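Local atomic coordinates of NAF1 (Saccharomyces cerevisiae, PDB entry 2V3M), a protein that binds RNA and helps to assemble box H/ACA snoRNPs, associating with the immature particle and giving up its place to Gar1 as the particle matures. Residues A[16-19]-A[20-24]; A[38-42]-A[43-47]. All coordinates share one frame; numbering follows the deposited sequence.

Interaction 1 (A[16-19]-A[20-24]); sequences PELP and EDYEI
Pro-19 and Tyr-22 stand at the two ends of a tight bend: the chain runs extended through 16-19, curls at Glu-20 and Asp-21 with backbone angles near those of a type I turn, and is extended again from Tyr-22. The CA atoms of Pro-19 and Tyr-22 lie 5.5 Å apart, yet no hydrogen bond joins the two segments, and contacts of the side chains carry the local packing. Leu-18 and Tyr-22 meet on the inner side of the bend. CD1 of Leu-18 comes up to the CD2–CE2 side of the phenol ring, 3.3 Å from Tyr-22 CD2, in an oblique approach. The ring can reach back because Tyr-22 holds CG opposite its own backbone N (chi1 177°), and the broad apolar ring gives the leucine branch carbon to rest on. Pro-19 stands at the entry of the bend: its CG is 4.2 Å from Tyr-22 CB, while its O lies 3.5 Å from that same CB. Proline fits here, since its ring already fixes phi near the -61° that the entry to the turn adopts. The acidic Glu-20 and Asp-21 point outward, as befits charged residues at an exposed corner, although OD1 of Asp-21 comes back to 3.9 Å from Pro-19 CB. Leu-18 also packs on Leu-70 and Met-73, and Ile-24 on Leu-70. The bend is part of an irregular N-terminal arm whose Leu-18 and Ile-24, before and after the corner, rest on strand 70-73, one of the two outermost strands of this chain's sheet, in the Gar1-like domain.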
loop_
_atom_site.group_PDB
_atom_site.type_symbol
_atom_site.label_atom_id
_atom_site.label_comp_id
_atom_site.label_asym_id
_atom_site.label_seq_id
_atom_site.Cartn_x
_atom_site.Cartn_y
_atom_site.Cartn_z
ATOM N N PRO A 16 9.776 10.623 -13.621
ATOM C CA PRO A 16 9.679 12.076 -13.432
ATOM C C PRO A 16 9.592 12.552 -11.934
ATOM O O PRO A 16 9.022 11.862 -11.056
ATOM C CB PRO A 16 8.390 12.378 -14.175
ATOM C CG PRO A 16 7.439 11.139 -13.638
ATOM C CD PRO A 16 8.459 9.999 -13.300
ATOM N N GLU A 17 10.118 13.759 -11.696
ATOM C CA GLU A 17 10.434 14.283 -10.419
ATOM C C GLU A 17 10.165 15.747 -10.333
ATOM O O GLU A 17 10.353 16.505 -11.283
ATOM C CB GLU A 17 11.886 14.138 -10.325
ATOM C CG GLU A 17 12.353 14.388 -9.048
ATOM C CD GLU A 17 13.686 13.775 -8.847
ATOM O OE1 GLU A 17 14.044 12.849 -9.568
ATOM O OE2 GLU A 17 14.388 14.202 -7.940
ATOM N N LEU A 18 9.807 16.161 -9.147
ATOM C CA LEU A 18 9.226 17.443 -8.998
ATOM C C LEU A 18 10.092 18.357 -8.189
ATOM O O LEU A 18 10.452 17.992 -7.075
ATOM C CB LEU A 18 8.072 17.198 -8.134
ATOM C CG LEU A 18 6.609 17.012 -8.426
ATOM C CD1 LEU A 18 6.106 18.194 -8.557
ATOM C CD2 LEU A 18 6.268 16.352 -9.603
ATOM N N PRO A 19 10.373 19.574 -8.710
ATOM C CA PRO A 19 11.221 20.474 -7.949
ATOM C C PRO A 19 10.564 20.801 -6.609
ATOM O O PRO A 19 9.367 20.616 -6.367
ATOM C CB PRO A 19 11.348 21.724 -8.840
ATOM C CG PRO A 19 10.478 21.490 -9.977
ATOM C CD PRO A 19 9.896 20.153 -9.982
ATOM N N GLU A 20 11.386 21.260 -5.699
ATOM C CA GLU A 20 10.875 21.730 -4.412
ATOM C C GLU A 20 10.031 22.992 -4.479
ATOM O O GLU A 20 9.007 23.050 -3.815
ATOM C CB GLU A 20 12.016 22.155 -3.537
ATOM C CG GLU A 20 12.622 21.091 -2.864
ATOM C CD GLU A 20 13.955 21.525 -2.321
ATOM O OE1 GLU A 20 14.150 22.758 -2.050
ATOM O OE2 GLU A 20 14.801 20.613 -2.185
ATOM N N ASP A 21 10.477 24.041 -5.184
ATOM C CA ASP A 21 9.671 25.263 -5.150
ATOM C C ASP A 21 8.411 25.145 -5.993
ATOM O O ASP A 21 7.724 26.137 -6.177
ATOM C CB ASP A 21 10.452 26.484 -5.595
ATOM C CG ASP A 21 11.117 26.262 -6.818
ATOM O OD1 ASP A 21 11.471 25.140 -6.947
ATOM O OD2 ASP A 21 11.296 27.134 -7.652
ATOM N N TYR A 22 8.121 23.964 -6.528
ATOM C CA TYR A 22 6.931 23.794 -7.323
ATOM C C TYR A 22 5.782 23.815 -6.370
ATOM O O TYR A 22 5.671 23.004 -5.418
ATOM C CB TYR A 22 6.924 22.462 -8.057
ATOM C CG TYR A 22 5.677 22.199 -8.859
ATOM C CD1 TYR A 22 5.421 22.939 -9.993
ATOM C CD2 TYR A 22 4.753 21.204 -8.477
ATOM C CE1 TYR A 22 4.320 22.730 -10.753
ATOM C CE2 TYR A 22 3.610 20.958 -9.255
ATOM C CZ TYR A 22 3.425 21.770 -10.404
ATOM O OH TYR A 22 2.380 21.682 -11.277
ATOM N N GLU A 23 4.909 24.762 -6.641
ATOM C CA GLU A 23 3.655 24.816 -5.932
ATOM C C GLU A 23 2.479 24.915 -6.847
ATOM O O GLU A 23 2.506 25.712 -7.799
ATOM C CB GLU A 23 3.595 26.064 -5.162
ATOM C CG GLU A 23 4.712 26.193 -4.365
ATOM C CD GLU A 23 4.462 27.208 -3.361
ATOM O OE1 GLU A 23 4.568 26.799 -2.223
ATOM O OE2 GLU A 23 4.122 28.373 -3.670
ATOM N N ILE A 24 1.427 24.147 -6.524
ATOM C CA ILE A 24 0.221 24.232 -7.322
ATOM C C ILE A 24 -0.375 25.596 -7.082
ATOM O O ILE A 24 -0.663 26.022 -5.964
ATOM C CB ILE A 24 -0.759 23.139 -7.042
ATOM C CG1 ILE A 24 -0.086 21.772 -7.245
ATOM C CG2 ILE A 24 -1.906 23.286 -7.973
ATOM C CD1 ILE A 24 0.130 20.873 -5.961
#

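Interaction 2 (A[38-42]-A[43-47]); sequences SAFEN and NIIIH. With SO4 (sulfate ion), chain G.
Ser-38 and Ile-45 form a hydrogen-bonded pair in an antiparallel hairpin whose short strand axes come within 4.6 Å at 163°, closed by a type I' turn from Phe-40 to Asn-43. The pair exchanges two backbone bonds: Ser-38 N reaches Ile-45 O at 3.2 Å, and Ile-45 N meets Ser-38 O at 2.8 Å. On one face of the sheet, CB of Ser-38 touches CB of Ile-45 at 3.6 Å. Phe-40, with CG between its backbone N and carbonyl carbon (chi1 63°), turns its ring along the same face, so that CE2 passes obliquely 4.1 Å from Ile-45 CG1 and Ser-38 OG lies at the ring edge. On the other face the small Ala-39 leaves room for Ile-44, whose CD1 rests 3.5 Å from Ala-39 CB; both pack on Phe-98 of helix 95-102. A type I' turn needs left-handed backbone angles at both its corner residues, which Asn-42 accommodates readily and Glu-41 less so. Here the hairpin joins strands 30-40 and 43-48 of the Gar1-like domain. Glu-41 N gives a hydrogen bond to O4 of a sulfate ion, 2.7 Å away and probably from the crystallisation liquor. Asn-43 uses both ends of its amide: ND2 makes a weak bond to Phe-40 O at 3.3 Å, and OD1 accepts from Arg-87 NE. Shortened to an alanine, this position would probably leave Arg-87 NE without this acceptor and Phe-40 O without its weak side-chain donor. At the dimer interface Ser-38 OG is hydrogen-bonded to Ser-38 OG of the second subunit, and Glu-41 OE2 accepts from His-47 ND1 of that subunit.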
loop_
_atom_site.group_PDB
_atom_site.type_symbol
_atom_site.label_atom_id
_atom_site.label_comp_id
_atom_site.label_asym_id
_atom_site.label_seq_id
_atom_site.Cartn_x
_atom_site.Cartn_y
_atom_site.Cartn_z
ATOM N N SER A 38 -2.475 5.259 2.723
ATOM C CA SER A 38 -1.307 4.660 3.285
ATOM C C SER A 38 0.056 5.345 2.992
ATOM O O SER A 38 0.237 6.012 1.988
ATOM C CB SER A 38 -1.232 3.232 2.821
ATOM O OG SER A 38 -0.404 2.571 3.732
ATOM N N ALA A 39 1.020 5.157 3.903
ATOM C CA ALA A 39 2.328 5.759 3.767
ATOM C C ALA A 39 3.334 4.895 4.454
ATOM O O ALA A 39 3.432 4.866 5.693
ATOM C CB ALA A 39 2.324 7.162 4.332
ATOM N N PHE A 40 4.057 4.155 3.630
ATOM C CA PHE A 40 5.207 3.368 4.119
ATOM C C PHE A 40 6.345 3.439 3.108
ATOM O O PHE A 40 6.125 3.510 1.881
ATOM C CB PHE A 40 4.782 1.948 4.351
ATOM C CG PHE A 40 4.339 1.279 3.111
ATOM C CD1 PHE A 40 5.231 0.497 2.356
ATOM C CD2 PHE A 40 3.083 1.467 2.641
ATOM C CE1 PHE A 40 4.836 -0.071 1.145
ATOM C CE2 PHE A 40 2.676 0.878 1.493
ATOM C CZ PHE A 40 3.578 0.095 0.738
ATOM N N GLU A 41 7.537 3.485 3.629
ATOM C CA GLU A 41 8.737 3.428 2.845
ATOM C C GLU A 41 8.738 4.386 1.727
ATOM O O GLU A 41 8.883 4.005 0.597
ATOM C CB GLU A 41 8.986 2.022 2.340
ATOM C CG GLU A 41 9.969 1.285 3.295
ATOM C CD GLU A 41 10.246 -0.135 2.811
ATOM O OE1 GLU A 41 11.388 -0.633 2.995
ATOM O OE2 GLU A 41 9.295 -0.721 2.229
ATOM N N ASN A 42 8.571 5.644 2.060
ATOM C CA ASN A 42 8.470 6.673 1.047
ATOM C C ASN A 42 7.442 6.378 -0.015
ATOM O O ASN A 42 7.394 7.137 -0.998
ATOM C CB ASN A 42 9.798 6.975 0.372
ATOM C CG ASN A 42 10.795 7.597 1.296
ATOM O OD1 ASN A 42 10.506 8.486 2.114
ATOM N ND2 ASN A 42 12.004 7.145 1.161
ATOM N N ASN A 43 6.604 5.344 0.119
ATOM C CA ASN A 43 5.438 5.281 -0.778
ATOM C C ASN A 43 4.171 5.880 -0.182
ATOM O O ASN A 43 3.926 5.701 1.032
ATOM C CB ASN A 43 5.148 3.892 -1.173
ATOM C CG ASN A 43 6.300 3.269 -1.908
ATOM O OD1 ASN A 43 6.387 3.341 -3.170
ATOM N ND2 ASN A 43 7.205 2.583 -1.141
ATOM N N ILE A 44 3.390 6.569 -1.011
ATOM C CA ILE A 44 2.110 7.057 -0.606
ATOM C C ILE A 44 1.087 6.298 -1.472
ATOM O O ILE A 44 1.227 6.177 -2.703
ATOM C CB ILE A 44 1.999 8.585 -0.858
ATOM C CG1 ILE A 44 2.958 9.349 0.022
ATOM C CG2 ILE A 44 0.595 9.085 -0.654
ATOM C CD1 ILE A 44 2.970 8.898 1.375
ATOM N N ILE A 45 0.071 5.772 -0.819
ATOM C CA ILE A 45 -0.915 4.968 -1.484
ATOM C C ILE A 45 -2.279 5.691 -1.461
ATOM O O ILE A 45 -2.753 6.041 -0.394
ATOM C CB ILE A 45 -1.102 3.663 -0.773
ATOM C CG1 ILE A 45 0.103 2.823 -0.969
ATOM C CG2 ILE A 45 -2.243 2.933 -1.352
ATOM C CD1 ILE A 45 0.858 3.031 -2.066
ATOM N N ILE A 46 -2.899 5.849 -2.614
ATOM C CA ILE A 46 -4.215 6.490 -2.719
ATOM C C ILE A 46 -5.259 5.507 -3.258
ATOM O O ILE A 46 -4.968 4.753 -4.227
ATOM C CB ILE A 46 -4.107 7.744 -3.663
ATOM C CG1 ILE A 46 -3.009 8.611 -3.026
ATOM C CG2 ILE A 46 -5.510 8.481 -3.878
ATOM C CD1 ILE A 46 -2.940 9.890 -3.401
ATOM N N HIS A 47 -6.427 5.473 -2.663
ATOM C CA HIS A 47 -7.340 4.482 -3.097
ATOM C C HIS A 47 -8.287 5.200 -3.999
ATOM O O HIS A 47 -8.895 6.200 -3.566
ATOM C CB HIS A 47 -8.103 3.895 -1.922
ATOM C CG HIS A 47 -8.859 2.643 -2.254
ATOM N ND1 HIS A 47 -9.594 1.939 -1.320
ATOM C CD2 HIS A 47 -9.016 1.965 -3.421
ATOM C CE1 HIS A 47 -10.147 0.868 -1.875
ATOM N NE2 HIS A 47 -9.814 0.859 -3.155
HETATM S S SO4 G . 7.925 3.647 6.839
HETATM O O1 SO4 G . 8.083 2.321 6.231
HETATM O O2 SO4 G . 6.506 3.904 7.136
HETATM O O3 SO4 G . 8.689 3.762 8.070
HETATM O O4 SO4 G . 8.512 4.613 5.907
#

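Overall arrangement
The two contacts sit at different levels of the fold. Interaction 2 is buried and joins neighbouring strands by backbone hydrogen bonds, with apolar side chains packed against helix 95-102 on one face and a partner subunit meeting the other. Interaction 1 is a surface bend of the preceding N-terminal arm; it has no hydrogen bonds between its segments and relies on a few apolar touches, with acidic residues turned outward. Their centres are 19 Å apart and they do not touch, following each other in series along the chain. Strand 70-73 is a shared neighbour: interaction 1 rests on it at Leu-70 and Met-73, whereas Ile-44 and Ile-46 pack against Ile-71.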